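Local coordinates for possible glutathione S-transferase (Rhodopseudomonas palustris, PDB 3M8N), which probably catalyses the conjugation of glutathione to electrophilic substrates, as other members of the glutathione S-transferase superfamily do, at residues 7-12 with 33-38; 82-87 with 157-162; 91-96 with 152-157. One frame throughout, in Å; residues are numbered along the deposited sequence.

How the interactions relate
Interaction 1 comes first along the chain and belongs to the N-terminal, thioredoxin-like sheet, where strands 4-8 and 29-33 end side by side. Interactions 2 and 3 follow on the opposite side of the chain's centre, in the helical part, with centres about 28 and 29 Å from that of interaction 1. Their own centres are only about 6 Å apart, and they share Gln-157. Segment 82-87 leads into helix 87-117 and 91-96 lies in its second and third turns; interaction 3 falls between the two segments that interaction 2 brings together. Phe-153 N bonds to Asp-162 OD1 and Ala-161 packs on Ala-93, so both contacts fix the start of helix 160-169 against helix 87-117.

Interaction 1. Residues 7-12 with 33-38; sequences YSMQRS and EVDILR
Glu-33 reaches across to the backbone of Gln-10: its OE2 accepts from Gln-10 N at 2.9 Å (N-H...O 152°) through the syn lone pair. Glu-33 CG stands anti to the backbone N and the chain then bends (chi2 77°), which brings the carboxylate back beside Ser-8 O. That carbonyl receives Val-34 N at 3.0 Å, with Glu-33 CA making a CH...O approach of 3.4 Å. The Val-34 bond, with the backbone bonding of Ser-8 to Val-32, defines a parallel bridge of Ser-8 with Glu-33, where strands 4-8 and 29-33 finish; the carboxylate bond is an addition past the strand end. Helix 13-24 between the strands makes the beta-alpha-beta crossover of the thioredoxin-like domain. Val-34 CG2 lies at the edge of the Tyr-7 ring, near its plane, 4.0 Å from Tyr-7 CD1. The selenomethionine Met-9 passes Val-34 O, its CB 3.4 Å from that oxygen, extended as far as SE, then bent at the terminal methyl; it crosses Ile-36 at about a right angle, SE 3.4 Å from Ile-36 CB. An Asx turn, Leu-37 N to Asp-35 OD1, shapes the chain behind Ile-36. Farther out, Gln-10 NE2 bonds to Trp-203 O.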
loop_
_atom_site.group_PDB
_atom_site.type_symbol
_atom_site.label_atom_id
_atom_site.label_comp_id
_atom_site.label_asym_id
_atom_site.label_seq_id
_atom_site.Cartn_x
_atom_site.Cartn_y
_atom_site.Cartn_z
ATOM N N TYR A 7 -16.714 -9.726 3.160
ATOM C CA TYR A 7 -16.755 -10.476 1.930
ATOM C C TYR A 7 -15.345 -10.924 1.669
ATOM O O TYR A 7 -14.420 -10.113 1.623
ATOM C CB TYR A 7 -17.269 -9.616 0.787
ATOM C CG TYR A 7 -18.706 -9.127 0.964
ATOM C CD1 TYR A 7 -19.762 -9.753 0.317
ATOM C CD2 TYR A 7 -18.990 -8.004 1.768
ATOM C CE1 TYR A 7 -21.056 -9.290 0.473
ATOM C CE2 TYR A 7 -20.253 -7.533 1.926
ATOM C CZ TYR A 7 -21.290 -8.184 1.289
ATOM O OH TYR A 7 -22.558 -7.695 1.472
ATOM N N SER A 8 -15.191 -12.233 1.540
ATOM C CA SER A 8 -13.896 -12.885 1.670
ATOM C C SER A 8 -13.743 -14.044 0.725
ATOM O O SER A 8 -14.643 -14.769 0.496
ATOM C CB SER A 8 -13.687 -13.348 3.141
ATOM O OG SER A 8 -12.547 -14.123 3.334
HETATM N N MSE A 9 -12.572 -14.207 0.170
HETATM C CA MSE A 9 -12.250 -15.429 -0.478
HETATM C C MSE A 9 -11.314 -16.255 0.380
HETATM O O MSE A 9 -10.302 -15.798 0.845
HETATM C CB MSE A 9 -11.605 -15.107 -1.802
HETATM C CG MSE A 9 -11.499 -16.290 -2.709
HETATM SE SE MSE A 9 -10.664 -15.773 -4.398
HETATM C CE MSE A 9 -9.481 -17.287 -4.570
ATOM N N GLN A 10 -11.659 -17.510 0.553
ATOM C CA GLN A 10 -10.975 -18.418 1.497
ATOM C C GLN A 10 -9.491 -18.592 1.159
ATOM O O GLN A 10 -8.644 -18.451 2.008
ATOM C CB GLN A 10 -11.765 -19.747 1.599
ATOM C CG GLN A 10 -11.320 -20.740 2.655
ATOM C CD GLN A 10 -11.483 -20.220 4.092
ATOM O OE1 GLN A 10 -12.422 -19.523 4.423
ATOM N NE2 GLN A 10 -10.527 -20.521 4.913
ATOM N N ARG A 11 -9.180 -18.779 -0.113
ATOM C CA ARG A 11 -7.806 -19.067 -0.538
ATOM C C ARG A 11 -7.097 -17.825 -1.058
ATOM O O ARG A 11 -5.975 -17.911 -1.508
ATOM C CB ARG A 11 -7.769 -20.211 -1.581
ATOM C CG ARG A 11 -8.128 -21.645 -1.017
ATOM C CD ARG A 11 -8.165 -22.774 -2.085
ATOM N NE ARG A 11 -6.874 -22.850 -2.778
ATOM C CZ ARG A 11 -5.954 -23.806 -2.618
ATOM N NH1 ARG A 11 -6.181 -24.836 -1.790
ATOM N NH2 ARG A 11 -4.802 -23.742 -3.299
ATOM N N SER A 12 -7.730 -16.664 -0.966
ATOM C CA SER A 12 -7.059 -15.413 -1.264
ATOM C C SER A 12 -6.143 -14.890 -0.131
ATOM O O SER A 12 -6.579 -14.806 1.032
ATOM C CB SER A 12 -8.135 -14.409 -1.536
ATOM O OG SER A 12 -7.604 -13.151 -1.504
ATOM N N GLU A 33 -18.752 -15.509 1.630
ATOM C CA GLU A 33 -17.784 -16.054 0.698
ATOM C C GLU A 33 -17.997 -15.577 -0.746
ATOM O O GLU A 33 -19.108 -15.570 -1.243
ATOM C CB GLU A 33 -17.811 -17.559 0.763
ATOM C CG GLU A 33 -16.761 -18.206 -0.095
ATOM C CD GLU A 33 -15.349 -18.156 0.515
ATOM O OE1 GLU A 33 -15.207 -18.040 1.764
ATOM O OE2 GLU A 33 -14.367 -18.230 -0.259
ATOM N N VAL A 34 -16.920 -15.134 -1.394
ATOM C CA VAL A 34 -16.957 -14.584 -2.742
ATOM C C VAL A 34 -15.848 -15.246 -3.510
ATOM O O VAL A 34 -14.711 -14.989 -3.223
ATOM C CB VAL A 34 -16.737 -13.027 -2.813
ATOM C CG1 VAL A 34 -16.770 -12.550 -4.280
ATOM C CG2 VAL A 34 -17.787 -12.264 -2.036
ATOM N N ASP A 35 -16.162 -16.079 -4.500
ATOM C CA ASP A 35 -15.122 -16.731 -5.286
ATOM C C ASP A 35 -14.661 -16.028 -6.600
ATOM O O ASP A 35 -15.262 -16.193 -7.659
ATOM C CB ASP A 35 -15.490 -18.190 -5.544
ATOM C CG ASP A 35 -14.363 -18.954 -6.149
ATOM O OD1 ASP A 35 -13.279 -18.374 -6.342
ATOM O OD2 ASP A 35 -14.559 -20.130 -6.450
ATOM N N ILE A 36 -13.545 -15.310 -6.509
ATOM C CA ILE A 36 -12.943 -14.565 -7.626
ATOM C C ILE A 36 -12.851 -15.375 -8.908
ATOM O O ILE A 36 -13.116 -14.868 -9.997
ATOM C CB ILE A 36 -11.531 -14.028 -7.217
ATOM C CG1 ILE A 36 -11.712 -12.888 -6.219
ATOM C CG2 ILE A 36 -10.717 -13.572 -8.380
ATOM C CD1 ILE A 36 -13.143 -12.393 -6.085
ATOM N N LEU A 37 -12.488 -16.633 -8.738
ATOM C CA LEU A 37 -12.212 -17.522 -9.834
ATOM C C LEU A 37 -13.463 -17.944 -10.533
ATOM O O LEU A 37 -13.393 -18.388 -11.634
ATOM C CB LEU A 37 -11.435 -18.755 -9.371
ATOM C CG LEU A 37 -10.061 -18.555 -8.748
ATOM C CD1 LEU A 37 -9.578 -19.901 -8.293
ATOM C CD2 LEU A 37 -9.083 -17.917 -9.723
ATOM N N ARG A 38 -14.609 -17.792 -9.909
ATOM C CA ARG A 38 -15.848 -18.024 -10.608
ATOM C C ARG A 38 -16.612 -16.726 -10.996
ATOM O O ARG A 38 -17.838 -16.733 -11.222
ATOM C CB ARG A 38 -16.705 -18.965 -9.781
ATOM C CG ARG A 38 -16.011 -20.228 -9.477
ATOM C CD ARG A 38 -16.638 -20.815 -8.218
ATOM N NE ARG A 38 -17.660 -21.812 -8.529
ATOM C CZ ARG A 38 -17.435 -23.129 -8.628
ATOM N NH1 ARG A 38 -16.204 -23.644 -8.427
ATOM N NH2 ARG A 38 -18.458 -23.933 -8.947
#

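Interaction 2. Residues 82-87 with 157-162; sequences LAPDTR and QLTIAD
Leu-82 meets Thr-159 and Ile-160 at the capping box that begins helix 160-169, an N-capping element familiar from the C-terminal domain of glutathione S-transferases. Two bonds mark the box. Thr-159 N donates to Asp-162 OD2 at 3.1 Å, nearly straight (162°) and onto the anti lone pair. Thr-159 OG1 caps Ala-161 N weakly, at 3.3 Å. A chi1 of 74° sets OG1 between the backbone N and the carbonyl carbon, facing the first helical turn, and sends the CG2 methyl to the other segment.

The incoming loop adds a further acceptor. Leu-82 O takes Ile-160 N at 3.3 Å, in the carbonyl plane but rather bent (139°), and the same oxygen lies 3.2 Å from Thr-159 CA in a CH...O contact. The Leu-82 side chain lies alongside that of Leu-158, both pointing the same way, with CD2 to CD2 at 4.0 Å. Its other branch tends toward Ile-160, Leu-82 CD1 standing 4.3 Å from Ile-160 CG2. Next along the loop, the Pro-84 ring crosses Thr-159 at about a right angle, Pro-84 CD 4.1 Å from Thr-159 CG2. Gln-157 curls back so that its NE2 bonds to Leu-158 O at 3.1 Å from above the carbonyl plane, while also donating weakly to Ser-81 O.

Asp-162 OD1 accepts from Trp-188 NE1 of helix 183-193 and from Phe-153 N, so both carboxylate oxygens are engaged and the second shell holds the capping group. Ile-160 faces Leu-73, Trp-74 and Ala-77 of helix 69-77 and Met-97 of helix 87-117, placing the cap where the linker from helix 69-77 turns into helix 87-117.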
loop_
_atom_site.group_PDB
_atom_site.type_symbol
_atom_site.label_atom_id
_atom_site.label_comp_id
_atom_site.label_asym_id
_atom_site.label_seq_id
_atom_site.Cartn_x
_atom_site.Cartn_y
_atom_site.Cartn_z
ATOM N N LEU A 82 -2.725 -4.194 18.298
ATOM C CA LEU A 82 -2.013 -4.202 17.010
ATOM C C LEU A 82 -1.603 -2.888 16.405
ATOM O O LEU A 82 -0.962 -2.887 15.334
ATOM C CB LEU A 82 -2.826 -4.917 15.984
ATOM C CG LEU A 82 -3.139 -6.359 16.286
ATOM C CD1 LEU A 82 -4.043 -6.862 15.147
ATOM C CD2 LEU A 82 -1.844 -7.157 16.345
ATOM N N ALA A 83 -2.009 -1.768 17.027
ATOM C CA ALA A 83 -1.597 -0.430 16.651
ATOM C C ALA A 83 -0.516 0.122 17.588
ATOM O O ALA A 83 -0.702 0.095 18.763
ATOM C CB ALA A 83 -2.851 0.529 16.571
ATOM N N PRO A 84 0.638 0.600 17.088
ATOM C CA PRO A 84 1.626 1.158 18.036
ATOM C C PRO A 84 1.253 2.527 18.572
ATOM O O PRO A 84 0.216 3.024 18.207
ATOM C CB PRO A 84 2.901 1.255 17.199
ATOM C CG PRO A 84 2.469 1.251 15.864
ATOM C CD PRO A 84 1.198 0.502 15.738
ATOM N N ASP A 85 2.083 3.150 19.395
ATOM C CA ASP A 85 1.657 4.358 20.129
ATOM C C ASP A 85 2.081 5.627 19.538
ATOM O O ASP A 85 1.302 6.551 19.463
ATOM C CB ASP A 85 2.141 4.378 21.579
ATOM C CG ASP A 85 1.437 3.333 22.436
ATOM O OD1 ASP A 85 0.233 3.063 22.206
ATOM O OD2 ASP A 85 2.080 2.748 23.329
ATOM N N THR A 86 3.336 5.708 19.158
ATOM C CA THR A 86 3.854 6.969 18.689
ATOM C C THR A 86 3.528 7.212 17.226
ATOM O O THR A 86 3.255 6.313 16.482
ATOM C CB THR A 86 5.366 7.131 18.970
ATOM O OG1 THR A 86 6.124 6.341 18.052
ATOM C CG2 THR A 86 5.734 6.748 20.400
ATOM N N ARG A 87 3.521 8.470 16.855
ATOM C CA ARG A 87 3.293 8.834 15.497
ATOM C C ARG A 87 4.287 8.149 14.541
ATOM O O ARG A 87 3.912 7.724 13.459
ATOM C CB ARG A 87 3.402 10.340 15.383
ATOM C CG ARG A 87 3.028 10.889 14.032
ATOM C CD ARG A 87 2.842 12.321 14.161
ATOM N NE ARG A 87 3.269 12.934 12.921
ATOM C CZ ARG A 87 3.436 14.238 12.741
ATOM N NH1 ARG A 87 3.195 15.084 13.746
ATOM N NH2 ARG A 87 3.833 14.694 11.554
ATOM N N GLN A 157 7.061 -4.849 18.250
ATOM C CA GLN A 157 5.959 -5.647 18.754
ATOM C C GLN A 157 5.189 -6.034 17.567
ATOM O O GLN A 157 5.450 -5.495 16.490
ATOM C CB GLN A 157 5.052 -4.830 19.670
ATOM C CG GLN A 157 4.436 -3.598 18.953
ATOM C CD GLN A 157 3.202 -3.015 19.628
ATOM O OE1 GLN A 157 3.330 -2.382 20.657
ATOM N NE2 GLN A 157 1.993 -3.189 19.008
ATOM N N LEU A 158 4.296 -7.000 17.754
ATOM C CA LEU A 158 3.352 -7.423 16.725
ATOM C C LEU A 158 2.365 -6.270 16.390
ATOM O O LEU A 158 1.711 -5.714 17.288
ATOM C CB LEU A 158 2.590 -8.659 17.148
ATOM C CG LEU A 158 1.694 -9.263 16.086
ATOM C CD1 LEU A 158 2.500 -10.018 15.170
ATOM C CD2 LEU A 158 0.770 -10.222 16.659
ATOM N N THR A 159 2.297 -5.913 15.105
ATOM C CA THR A 159 1.438 -4.861 14.612
ATOM C C THR A 159 0.790 -5.425 13.340
ATOM O O THR A 159 1.060 -6.579 12.951
ATOM C CB THR A 159 2.149 -3.522 14.354
ATOM O OG1 THR A 159 2.936 -3.581 13.193
ATOM C CG2 THR A 159 3.037 -3.129 15.444
ATOM N N ILE A 160 -0.086 -4.640 12.722
ATOM C CA ILE A 160 -0.704 -5.013 11.453
ATOM C C ILE A 160 0.284 -5.114 10.295
ATOM O O ILE A 160 0.009 -5.778 9.331
ATOM C CB ILE A 160 -1.936 -4.069 11.036
ATOM C CG1 ILE A 160 -1.582 -2.620 11.269
ATOM C CG2 ILE A 160 -3.164 -4.480 11.722
ATOM C CD1 ILE A 160 -2.436 -1.663 10.453
ATOM N N ALA A 161 1.429 -4.461 10.384
ATOM C CA ALA A 161 2.499 -4.638 9.403
ATOM C C ALA A 161 2.967 -6.064 9.284
ATOM O O ALA A 161 3.233 -6.483 8.184
ATOM C CB ALA A 161 3.682 -3.785 9.697
ATOM N N ASP A 162 3.093 -6.794 10.423
ATOM C CA ASP A 162 3.513 -8.217 10.460
ATOM C C ASP A 162 2.458 -9.081 9.822
ATOM O O ASP A 162 2.760 -9.941 9.015
ATOM C CB ASP A 162 3.736 -8.659 11.894
ATOM C CG ASP A 162 4.829 -7.911 12.554
ATOM O OD1 ASP A 162 5.992 -8.104 12.225
ATOM O OD2 ASP A 162 4.546 -7.087 13.406
#

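Interaction 3. Residues 91-96 with 152-157; sequences AEALQW and YFAAGQ
Glu-92 sends its CB directly at Ala-154, with CB to CB at 4.1 Å. Beyond CG the chain is extended, and its OE2 forms a salt bridge with Arg-64 of the second subunit, so this residue joins the intrachain packing to the dimer contact. Ala-93 is the point where the backbones come closest: the Ala-154 methyl sits 3.5 Å from Ala-93 N and 4.0 Å from Ala-93 CB, close packing that two small side chains permit.

Gln-95 contributes indirectly, its NE2 lying 3.7 Å above one face of the Trp-96 indole, offset toward the rim. The opposite face takes Phe-153. With chi1 at -73°, Trp-96 CG lies anti to the carbonyl carbon, and the indole extends toward the loop. Phe-153 puts CD1 3.6 Å above the centre of the indole in an edge-to-face stack, the six-membered ring centroids 4.8 Å apart and the planes at 57°. Phe-153 CB adds a CH-pi contact with the five-membered ring, 4.1 Å from its centroid and 15° off the normal. Trp-96 NE1 comes within 3.3 Å of Phe-153 O, but the poor angle rules out a hydrogen bond.

From Ala-154 to Gln-157 the loop reverses in a type I' turn. Phe-153 also meets Trp-188 of helix 183-193 edge-to-face and, with Trp-96, borders His-146 at the end of helix 129-146. Leu-165 of helix 160-169 touches both aromatics, so the pair lies among helices 87-117, 129-146, 160-169 and 183-193.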
loop_
_atom_site.group_PDB
_atom_site.type_symbol
_atom_site.label_atom_id
_atom_site.label_comp_id
_atom_site.label_asym_id
_atom_site.label_seq_id
_atom_site.Cartn_x
_atom_site.Cartn_y
_atom_site.Cartn_z
ATOM N N ALA A 91 3.733 5.182 11.597
ATOM C CA ALA A 91 4.120 5.479 10.225
ATOM C C ALA A 91 5.030 4.369 9.698
ATOM O O ALA A 91 4.940 3.999 8.553
ATOM C CB ALA A 91 4.800 6.835 10.154
ATOM N N GLU A 92 5.864 3.784 10.558
ATOM C CA GLU A 92 6.657 2.621 10.192
ATOM C C GLU A 92 5.873 1.401 9.928
ATOM O O GLU A 92 6.221 0.695 9.049
ATOM C CB GLU A 92 7.706 2.265 11.254
ATOM C CG GLU A 92 8.714 3.341 11.512
ATOM C CD GLU A 92 9.758 2.915 12.563
ATOM O OE1 GLU A 92 9.592 1.846 13.257
ATOM O OE2 GLU A 92 10.754 3.669 12.679
ATOM N N ALA A 93 4.808 1.145 10.674
ATOM C CA ALA A 93 3.879 0.061 10.348
ATOM C C ALA A 93 3.310 0.233 8.973
ATOM O O ALA A 93 3.232 -0.722 8.262
ATOM C CB ALA A 93 2.745 -0.049 11.386
ATOM N N LEU A 94 2.894 1.459 8.613
ATOM C CA LEU A 94 2.355 1.775 7.302
ATOM C C LEU A 94 3.401 1.680 6.250
ATOM O O LEU A 94 3.131 1.210 5.183
ATOM C CB LEU A 94 1.684 3.183 7.274
ATOM C CG LEU A 94 0.300 3.272 7.939
ATOM C CD1 LEU A 94 -0.078 4.677 8.251
ATOM C CD2 LEU A 94 -0.847 2.506 7.231
ATOM N N GLN A 95 4.613 2.138 6.563
ATOM C CA GLN A 95 5.774 1.975 5.683
ATOM C C GLN A 95 5.906 0.534 5.241
ATOM O O GLN A 95 5.898 0.269 4.062
ATOM C CB GLN A 95 7.032 2.420 6.360
ATOM C CG GLN A 95 8.226 2.182 5.533
ATOM C CD GLN A 95 9.529 2.261 6.288
ATOM O OE1 GLN A 95 9.937 3.291 6.823
ATOM N NE2 GLN A 95 10.247 1.181 6.243
ATOM N N TRP A 96 5.938 -0.402 6.184
ATOM C CA TRP A 96 6.040 -1.784 5.827
ATOM C C TRP A 96 4.822 -2.318 5.100
ATOM O O TRP A 96 4.936 -3.172 4.265
ATOM C CB TRP A 96 6.381 -2.612 7.052
ATOM C CG TRP A 96 7.797 -2.406 7.443
ATOM C CD1 TRP A 96 8.256 -1.695 8.495
ATOM C CD2 TRP A 96 8.941 -2.892 6.760
ATOM N NE1 TRP A 96 9.617 -1.700 8.515
ATOM C CE2 TRP A 96 10.067 -2.424 7.448
ATOM C CE3 TRP A 96 9.133 -3.677 5.613
ATOM C CZ2 TRP A 96 11.379 -2.704 7.025
ATOM C CZ3 TRP A 96 10.453 -3.951 5.193
ATOM C CH2 TRP A 96 11.538 -3.475 5.901
ATOM N N TYR A 152 10.189 -7.942 15.022
ATOM C CA TYR A 152 8.961 -7.532 14.320
ATOM C C TYR A 152 9.229 -6.351 13.456
ATOM O O TYR A 152 10.183 -5.597 13.704
ATOM C CB TYR A 152 7.868 -7.158 15.319
ATOM C CG TYR A 152 7.422 -8.293 16.210
ATOM C CD1 TYR A 152 6.499 -9.223 15.764
ATOM C CD2 TYR A 152 7.968 -8.442 17.501
ATOM C CE1 TYR A 152 6.113 -10.259 16.580
ATOM C CE2 TYR A 152 7.591 -9.471 18.327
ATOM C CZ TYR A 152 6.669 -10.372 17.873
ATOM O OH TYR A 152 6.266 -11.392 18.725
ATOM N N PHE A 153 8.363 -6.149 12.466
ATOM C CA PHE A 153 8.648 -5.097 11.491
ATOM C C PHE A 153 8.557 -3.681 12.022
ATOM O O PHE A 153 9.344 -2.846 11.640
ATOM C CB PHE A 153 7.887 -5.293 10.173
ATOM C CG PHE A 153 8.486 -6.345 9.313
ATOM C CD1 PHE A 153 9.533 -6.040 8.457
ATOM C CD2 PHE A 153 8.071 -7.640 9.404
ATOM C CE1 PHE A 153 10.132 -7.016 7.714
ATOM C CE2 PHE A 153 8.651 -8.584 8.679
ATOM C CZ PHE A 153 9.681 -8.290 7.831
ATOM N N ALA A 154 7.641 -3.391 12.929
ATOM C CA ALA A 154 7.536 -2.016 13.432
ATOM C C ALA A 154 7.382 -2.012 14.929
ATOM O O ALA A 154 6.705 -2.900 15.450
ATOM C CB ALA A 154 6.297 -1.299 12.762
ATOM N N ALA A 155 7.967 -1.005 15.609
ATOM C CA ALA A 155 7.632 -0.697 17.007
ATOM C C ALA A 155 8.007 -1.785 18.050
ATOM O O ALA A 155 7.489 -1.803 19.181
ATOM C CB ALA A 155 6.129 -0.399 17.118
ATOM N N GLY A 156 8.852 -2.720 17.637
ATOM C CA GLY A 156 9.247 -3.824 18.477
ATOM C C GLY A 156 8.178 -4.759 18.935
ATOM O O GLY A 156 8.380 -5.453 19.910
ATOM N N GLN A 157 7.061 -4.849 18.250
ATOM C CA GLN A 157 5.959 -5.647 18.754
ATOM C C GLN A 157 5.189 -6.034 17.567
ATOM O O GLN A 157 5.450 -5.495 16.490
ATOM C CB GLN A 157 5.052 -4.830 19.670
ATOM C CG GLN A 157 4.436 -3.598 18.953
ATOM C CD GLN A 157 3.202 -3.015 19.628
ATOM O OE1 GLN A 157 3.330 -2.382 20.657
ATOM N NE2 GLN A 157 1.993 -3.189 19.008
#